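Local coordinates for protein phosphoribosylaminoimidazole-succinocarboxamide synthase (Pyrococcus horikoshii, PDB 4O7R) that catalyses the ATP-dependent joining of L-aspartate to a carboxylated aminoimidazole ribonucleotide, forming SAICAR in de novo purine biosynthesis, at residues Pro87-Val92 with Asp173-Phe178; Gly98-Arg103 with Ile116-Tyr121. All blocks are in the same frame, centred on the assembly; numbering follows the deposited sequence.

Interaction 1: Pro87-Val92 with Asp173-Phe178. With U5P (uridine-5'-monophosphate), chain B.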
loop_
_atom_site.group_PDB
_atom_site.type_symbol
_atom_site.label_atom_id
_atom_site.label_comp_id
_atom_site.label_asym_id
_atom_site.label_seq_id
_atom_site.Cartn_x
_atom_site.Cartn_y
_atom_site.Cartn_z
ATOM N N PRO A 87 -5.742 7.724 -12.606
ATOM C CA PRO A 87 -5.518 6.290 -12.857
ATOM C C PRO A 87 -5.611 5.497 -11.560
ATOM O O PRO A 87 -4.646 4.822 -11.168
ATOM C CB PRO A 87 -4.093 6.254 -13.438
ATOM C CG PRO A 87 -3.408 7.458 -12.853
ATOM C CD PRO A 87 -4.478 8.480 -12.498
ATOM N N LEU A 88 -6.750 5.597 -10.871
ATOM C CA LEU A 88 -6.890 4.953 -9.561
ATOM C C LEU A 88 -8.142 4.119 -9.453
ATOM O O LEU A 88 -9.155 4.408 -10.093
ATOM C CB LEU A 88 -6.912 5.975 -8.421
ATOM C CG LEU A 88 -5.841 7.065 -8.304
ATOM C CD1 LEU A 88 -6.400 8.234 -7.500
ATOM C CD2 LEU A 88 -4.565 6.517 -7.685
ATOM N N GLU A 89 -8.053 3.082 -8.625
ATOM C CA GLU A 89 -9.210 2.458 -8.030
ATOM C C GLU A 89 -9.145 2.748 -6.534
ATOM O O GLU A 89 -8.124 2.510 -5.888
ATOM C CB GLU A 89 -9.217 0.973 -8.312
ATOM C CG GLU A 89 -9.507 0.677 -9.766
ATOM C CD GLU A 89 -9.052 -0.710 -10.167
ATOM O OE1 GLU A 89 -9.443 -1.151 -11.268
ATOM O OE2 GLU A 89 -8.286 -1.349 -9.388
ATOM N N VAL A 90 -10.227 3.304 -5.997
ATOM C CA VAL A 90 -10.241 3.793 -4.623
ATOM C C VAL A 90 -11.174 2.885 -3.853
ATOM O O VAL A 90 -12.365 2.892 -4.102
ATOM C CB VAL A 90 -10.752 5.252 -4.556
ATOM C CG1 VAL A 90 -10.680 5.802 -3.136
ATOM C CG2 VAL A 90 -9.937 6.132 -5.491
ATOM N N VAL A 91 -10.637 2.119 -2.912
ATOM C CA VAL A 91 -11.439 1.103 -2.232
ATOM C C VAL A 91 -11.768 1.508 -0.792
ATOM O O VAL A 91 -10.896 1.907 -0.019
ATOM C CB VAL A 91 -10.762 -0.291 -2.290
ATOM C CG1 VAL A 91 -11.576 -1.303 -1.502
ATOM C CG2 VAL A 91 -10.619 -0.746 -3.736
ATOM N N VAL A 92 -13.041 1.428 -0.438
ATOM C CA VAL A 92 -13.447 1.760 0.921
ATOM C C VAL A 92 -13.915 0.454 1.567
ATOM O O VAL A 92 -14.685 -0.299 0.953
ATOM C CB VAL A 92 -14.509 2.884 0.950
ATOM C CG1 VAL A 92 -14.830 3.335 2.385
ATOM C CG2 VAL A 92 -14.024 4.068 0.147
ATOM N N ASP A 173 -17.554 -3.561 1.453
ATOM C CA ASP A 173 -16.543 -2.706 0.833
ATOM C C ASP A 173 -17.057 -2.310 -0.548
ATOM O O ASP A 173 -18.126 -2.762 -0.968
ATOM C CB ASP A 173 -15.174 -3.443 0.733
ATOM C CG ASP A 173 -15.279 -4.770 0.013
ATOM O OD1 ASP A 173 -16.060 -4.843 -0.947
ATOM O OD2 ASP A 173 -14.604 -5.758 0.392
ATOM N N PHE A 174 -16.296 -1.491 -1.266
ATOM C CA PHE A 174 -16.668 -1.118 -2.633
ATOM C C PHE A 174 -15.545 -0.321 -3.267
ATOM O O PHE A 174 -14.743 0.284 -2.554
ATOM C CB PHE A 174 -17.983 -0.314 -2.648
ATOM C CG PHE A 174 -17.898 1.030 -1.963
ATOM C CD1 PHE A 174 -17.583 2.174 -2.687
ATOM C CD2 PHE A 174 -18.162 1.151 -0.610
ATOM C CE1 PHE A 174 -17.503 3.411 -2.061
ATOM C CE2 PHE A 174 -18.101 2.396 0.021
ATOM C CZ PHE A 174 -17.771 3.530 -0.708
ATOM N N LYS A 175 -15.497 -0.321 -4.596
ATOM C CA LYS A 175 -14.466 0.396 -5.358
ATOM C C LYS A 175 -15.090 1.623 -6.068
ATOM O O LYS A 175 -16.197 1.524 -6.632
ATOM C CB LYS A 175 -13.804 -0.548 -6.359
ATOM C CG LYS A 175 -12.672 0.038 -7.213
ATOM C CD LYS A 175 -13.141 0.665 -8.531
ATOM C CE LYS A 175 -13.761 -0.380 -9.472
ATOM N NZ LYS A 175 -14.359 0.168 -10.736
ATOM N N LEU A 176 -14.387 2.760 -6.002
ATOM C CA LEU A 176 -14.738 3.982 -6.730
ATOM C C LEU A 176 -13.634 4.446 -7.684
ATOM O O LEU A 176 -12.457 4.190 -7.464
ATOM C CB LEU A 176 -15.010 5.152 -5.767
ATOM C CG LEU A 176 -16.136 5.061 -4.745
ATOM C CD1 LEU A 176 -16.151 6.323 -3.881
ATOM C CD2 LEU A 176 -17.478 4.807 -5.426
ATOM N N GLU A 177 -14.027 5.155 -8.734
ATOM C CA GLU A 177 -13.080 5.796 -9.636
ATOM C C GLU A 177 -13.532 7.235 -9.802
ATOM O O GLU A 177 -14.724 7.551 -9.596
ATOM C CB GLU A 177 -13.058 5.092 -10.997
ATOM C CG GLU A 177 -12.654 3.632 -10.882
ATOM C CD GLU A 177 -12.349 2.952 -12.207
ATOM O OE1 GLU A 177 -12.126 3.630 -13.233
ATOM O OE2 GLU A 177 -12.314 1.710 -12.206
ATOM N N PHE A 178 -12.589 8.094 -10.184
ATOM C CA PHE A 178 -12.791 9.529 -10.193
ATOM C C PHE A 178 -12.102 10.138 -11.397
ATOM O O PHE A 178 -11.145 9.564 -11.909
ATOM C CB PHE A 178 -12.136 10.152 -8.953
ATOM C CG PHE A 178 -12.805 9.815 -7.666
ATOM C CD1 PHE A 178 -13.808 10.647 -7.148
ATOM C CD2 PHE A 178 -12.420 8.685 -6.935
ATOM C CE1 PHE A 178 -14.437 10.345 -5.943
ATOM C CE2 PHE A 178 -13.036 8.391 -5.724
ATOM C CZ PHE A 178 -14.046 9.216 -5.230
HETATM N N1 U5P B . -13.172 -4.179 -6.755
HETATM C C2 U5P B . -13.595 -3.719 -8.044
HETATM N N3 U5P B . -12.765 -3.797 -9.104
HETATM C C4 U5P B . -11.527 -4.323 -8.952
HETATM C C5 U5P B . -11.081 -4.776 -7.702
HETATM C C6 U5P B . -11.931 -4.695 -6.601
HETATM O O2 U5P B . -14.734 -3.242 -8.200
HETATM O O4 U5P B . -10.753 -4.397 -9.933
HETATM C "C1'" U5P B . -14.082 -4.088 -5.602
HETATM C "C2'" U5P B . -14.513 -5.462 -5.115
HETATM O "O2'" U5P B . -15.691 -5.924 -5.780
HETATM C "C3'" U5P B . -14.744 -5.200 -3.639
HETATM C "C4'" U5P B . -13.715 -4.132 -3.255
HETATM O "O3'" U5P B . -16.031 -4.622 -3.471
HETATM O "O4'" U5P B . -13.437 -3.447 -4.483
HETATM C "C5'" U5P B . -12.432 -4.696 -2.623
HETATM O "O5'" U5P B . -11.827 -5.640 -3.509
HETATM P P U5P B . -10.634 -6.638 -3.095
HETATM O O1P U5P B . -11.020 -7.263 -1.797
HETATM O O2P U5P B . -10.583 -7.615 -4.258
HETATM O O3P U5P B . -9.421 -5.733 -3.016
HETATM O O HOH W 1 -9.980 6.968 -10.532
#
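An antiparallel strand pair in the central sheet, one face of which forms the floor of a nucleotide pocket, joins V90 to L176 and V92 to F174. Four backbone hydrogen bonds hold the pair, from V90 N to L176 O (2.8 Å) and from L176 N to V90 O, then from V92 N to F174 O and back from F174 N to V92 O. V91 and K175 form the non-hydrogen-bonded pair between them. V90, V92, F174 and L176 share one face; V92 and F174 pack on helix 143-166 and L176 on L188 of strand 186-188. V92 CB sits over a face of the F174 ring, 4.1 Å from its centroid, a CH-pi contact, while V90 CG2 meets the edge of the F178 ring at CE2 (3.8 Å). The other face carries V91 and K175 and receives the bound uridine monophosphate. CG of K175 lies anti to the backbone N (chi1 -178°) and touches E89 CB at 3.7 Å; bends further out let CE pass U5P O2 at 3.3 Å. K175 NZ then bridges to E177 OE2 (3.0 Å), meeting it from above the carboxylate plane, and to D190. At the far end D173 OD1 accepts a hydrogen bond from the ribose O3' of U5P (2.5 Å). E89 OE1 and E177 OE2 stand 4.2 Å apart, a like-charge closeness that K175 and K122 probably offset.

Interaction 2: Gly98-Arg103 with Ile116-Tyr121. With U5P (uridine-5'-monophosphate), chain B; ACT (acetate ion), chain E.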
loop_
_atom_site.group_PDB
_atom_site.type_symbol
_atom_site.label_atom_id
_atom_site.label_comp_id
_atom_site.label_asym_id
_atom_site.label_seq_id
_atom_site.Cartn_x
_atom_site.Cartn_y
_atom_site.Cartn_z
ATOM N N GLY A 98 -12.362 -10.346 1.037
ATOM C CA GLY A 98 -11.422 -10.410 -0.104
ATOM C C GLY A 98 -9.950 -10.190 0.231
ATOM O O GLY A 98 -9.399 -10.807 1.146
ATOM N N SER A 99 -9.317 -9.282 -0.498
ATOM C CA SER A 99 -7.856 -9.080 -0.425
ATOM C C SER A 99 -7.345 -8.538 0.945
ATOM O O SER A 99 -6.165 -8.717 1.293
ATOM C CB SER A 99 -7.409 -8.156 -1.581
ATOM O OG SER A 99 -7.557 -6.794 -1.187
ATOM N N LEU A 100 -8.230 -7.893 1.715
ATOM C CA LEU A 100 -7.867 -7.371 3.045
ATOM C C LEU A 100 -7.496 -8.480 4.047
ATOM O O LEU A 100 -6.702 -8.254 4.972
ATOM C CB LEU A 100 -8.946 -6.432 3.610
ATOM C CG LEU A 100 -8.684 -5.788 4.990
ATOM C CD1 LEU A 100 -7.457 -4.872 5.024
ATOM C CD2 LEU A 100 -9.898 -5.005 5.462
ATOM N N LYS A 101 -8.048 -9.673 3.833
ATOM C CA LYS A 101 -7.680 -10.858 4.615
ATOM C C LYS A 101 -6.201 -11.227 4.538
ATOM O O LYS A 101 -5.672 -11.807 5.484
ATOM C CB LYS A 101 -8.517 -12.072 4.174
ATOM C CG LYS A 101 -9.964 -11.971 4.611
ATOM C CD LYS A 101 -10.737 -13.239 4.339
ATOM C CE LYS A 101 -10.850 -13.551 2.861
ATOM N NZ LYS A 101 -11.282 -14.969 2.739
ATOM N N LYS A 102 -5.560 -10.918 3.405
ATOM C CA LYS A 102 -4.133 -11.200 3.174
ATOM C C LYS A 102 -3.232 -10.057 3.638
ATOM O O LYS A 102 -2.006 -10.201 3.686
ATOM C CB LYS A 102 -3.844 -11.503 1.678
ATOM C CG LYS A 102 -4.373 -12.840 1.175
ATOM C CD LYS A 102 -4.053 -13.054 -0.308
ATOM N N ARG A 103 -3.838 -8.930 3.985
ATOM C CA ARG A 103 -3.084 -7.745 4.362
ATOM C C ARG A 103 -3.141 -7.516 5.874
ATOM O O ARG A 103 -2.231 -6.909 6.443
ATOM C CB ARG A 103 -3.626 -6.522 3.610
ATOM C CG ARG A 103 -2.620 -5.416 3.367
ATOM C CD ARG A 103 -3.218 -4.300 2.525
ATOM N NE ARG A 103 -3.453 -4.704 1.140
ATOM C CZ ARG A 103 -2.477 -4.824 0.243
ATOM N NH1 ARG A 103 -1.211 -4.607 0.602
ATOM N NH2 ARG A 103 -2.746 -5.174 -1.002
ATOM N N ILE A 116 -11.653 1.804 6.122
ATOM C CA ILE A 116 -10.292 1.766 5.575
ATOM C C ILE A 116 -10.385 2.218 4.143
ATOM O O ILE A 116 -11.216 1.698 3.407
ATOM C CB ILE A 116 -9.689 0.348 5.603
ATOM C CG1 ILE A 116 -9.194 0.028 7.002
ATOM C CG2 ILE A 116 -8.510 0.238 4.637
ATOM C CD1 ILE A 116 -8.647 -1.385 7.137
ATOM N N VAL A 117 -9.561 3.186 3.746
ATOM C CA VAL A 117 -9.475 3.574 2.328
ATOM C C VAL A 117 -8.176 3.023 1.743
ATOM O O VAL A 117 -7.107 3.194 2.336
ATOM C CB VAL A 117 -9.601 5.105 2.110
ATOM C CG1 VAL A 117 -9.672 5.449 0.640
ATOM C CG2 VAL A 117 -10.844 5.639 2.776
ATOM N N GLU A 118 -8.282 2.331 0.602
ATOM C CA GLU A 118 -7.112 1.873 -0.154
ATOM C C GLU A 118 -7.053 2.467 -1.554
ATOM O O GLU A 118 -8.075 2.627 -2.220
ATOM C CB GLU A 118 -7.054 0.342 -0.235
ATOM C CG GLU A 118 -7.219 -0.316 1.123
ATOM C CD GLU A 118 -7.207 -1.828 1.086
ATOM O OE1 GLU A 118 -7.664 -2.428 0.081
ATOM O OE2 GLU A 118 -6.737 -2.413 2.085
ATOM N N LEU A 119 -5.839 2.792 -1.983
ATOM C CA LEU A 119 -5.574 3.325 -3.295
ATOM C C LEU A 119 -4.873 2.254 -4.097
ATOM O O LEU A 119 -3.896 1.652 -3.619
ATOM C CB LEU A 119 -4.651 4.548 -3.204
ATOM C CG LEU A 119 -5.179 5.759 -2.435
ATOM C CD1 LEU A 119 -4.099 6.833 -2.463
ATOM C CD2 LEU A 119 -6.487 6.247 -3.050
ATOM N N TYR A 120 -5.373 2.028 -5.311
ATOM C CA TYR A 120 -4.790 1.067 -6.248
ATOM C C TYR A 120 -4.488 1.808 -7.539
ATOM O O TYR A 120 -5.291 2.632 -7.984
ATOM C CB TYR A 120 -5.763 -0.097 -6.517
ATOM C CG TYR A 120 -5.941 -1.005 -5.334
ATOM C CD1 TYR A 120 -5.089 -2.112 -5.129
ATOM C CD2 TYR A 120 -6.945 -0.760 -4.387
ATOM C CE1 TYR A 120 -5.248 -2.940 -4.021
ATOM C CE2 TYR A 120 -7.108 -1.587 -3.287
ATOM C CZ TYR A 120 -6.255 -2.661 -3.101
ATOM O OH TYR A 120 -6.442 -3.465 -1.983
ATOM N N TYR A 121 -3.330 1.527 -8.132
ATOM C CA TYR A 121 -2.969 2.114 -9.422
ATOM C C TYR A 121 -3.575 1.244 -10.542
ATOM O O TYR A 121 -3.335 0.038 -10.578
ATOM C CB TYR A 121 -1.433 2.270 -9.510
ATOM C CG TYR A 121 -0.820 2.600 -10.873
ATOM C CD1 TYR A 121 -1.369 3.587 -11.721
ATOM C CD2 TYR A 121 0.330 1.947 -11.291
ATOM C CE1 TYR A 121 -0.787 3.875 -12.952
ATOM C CE2 TYR A 121 0.918 2.221 -12.513
ATOM C CZ TYR A 121 0.362 3.174 -13.342
ATOM O OH TYR A 121 0.985 3.415 -14.551
HETATM N N1 U5P B . -13.172 -4.179 -6.755
HETATM C C2 U5P B . -13.595 -3.719 -8.044
HETATM N N3 U5P B . -12.765 -3.797 -9.104
HETATM C C4 U5P B . -11.527 -4.323 -8.952
HETATM C C5 U5P B . -11.081 -4.776 -7.702
HETATM C C6 U5P B . -11.931 -4.695 -6.601
HETATM O O2 U5P B . -14.734 -3.242 -8.200
HETATM O O4 U5P B . -10.753 -4.397 -9.933
HETATM C "C1'" U5P B . -14.082 -4.088 -5.602
HETATM C "C2'" U5P B . -14.513 -5.462 -5.115
HETATM O "O2'" U5P B . -15.691 -5.924 -5.780
HETATM C "C3'" U5P B . -14.744 -5.200 -3.639
HETATM C "C4'" U5P B . -13.715 -4.132 -3.255
HETATM O "O3'" U5P B . -16.031 -4.622 -3.471
HETATM O "O4'" U5P B . -13.437 -3.447 -4.483
HETATM C "C5'" U5P B . -12.432 -4.696 -2.623
HETATM O "O5'" U5P B . -11.827 -5.640 -3.509
HETATM P P U5P B . -10.634 -6.638 -3.095
HETATM O O1P U5P B . -11.020 -7.263 -1.797
HETATM O O2P U5P B . -10.583 -7.615 -4.258
HETATM O O3P U5P B . -9.421 -5.733 -3.016
HETATM C C ACT E . 2.370 -5.815 -1.445
HETATM O O ACT E . 1.310 -5.273 -1.080
HETATM O OXT ACT E . 3.402 -5.717 -0.750
HETATM C CH3 ACT E . 2.414 -6.587 -2.740
HETATM O O HOH W 2 -6.235 -5.149 1.014
#
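I116 opens the contact by reaching tip to tip toward L100, its CD1 lying 4.2 Å from L100 CD2. Two residues on, the extended chain of E118 carries its carboxylate toward L100 and R103; the side chains of E118 and R103 pass each other in opposite directions, with the carboxylate and guanidinium planes nearly perpendicular (88°). No direct hydrogen bond joins the segments; a water does the work, donating to S99 OG, accepting from R103 NE (2.8 Å) and, less certainly because the position of OE2 is less sure, donating to E118 OE2 (3.0 Å). E118 OE1 is held by a salt bridge to R93 and by the Y120 hydroxyl, which donates to it over 2.6 Å from above the carboxylate plane. Y120 OH also comes within 3.6 Å of S99 OG. That serine belongs to a short helical turn at the nucleotide phosphate: S99 N donates to O1P of U5P (2.9 Å), and OG, set between the backbone N and the carbonyl carbon (chi1 86°), donates to O3P (2.8 Å), a double grip on one phosphate. R103 NH1 donates to an acetate oxygen, probably from the crystallisation liquor, at the guanidinium edge, and to M130 O of the second subunit. With an alanine here in place of the arginine, the bridging water is likely to lose the N-H it accepts from and M130 O its mate. Strand 116-121 lies between strands 84-93 and 130-131, V117 and L119 pack on helix 143-166, and H135 of the second subunit abuts R103, I116 and E118.

From the N terminus, strand 84-93 comes first, followed by the loop containing 98-103 and then strand 111-121. Interaction 2 closes a short loop of 12 residues when 116-121 returns to 98-103. Interaction 1 closes a longer one, 80 residues that include helix 143-166, when strand 169-180 pairs with strand 84-93; the smaller loop lies wholly within it. In the sheet, strand 84-93 lies between strands 111-121 and 169-180, and a probable hydrogen bond from V91 N to E118 O (2.7 Å) joins the two contacts. Both touch U5P, interaction 1 at ribose and base, interaction 2 at the phosphate, illustrating how contacts distant in sequence converge on one ligand.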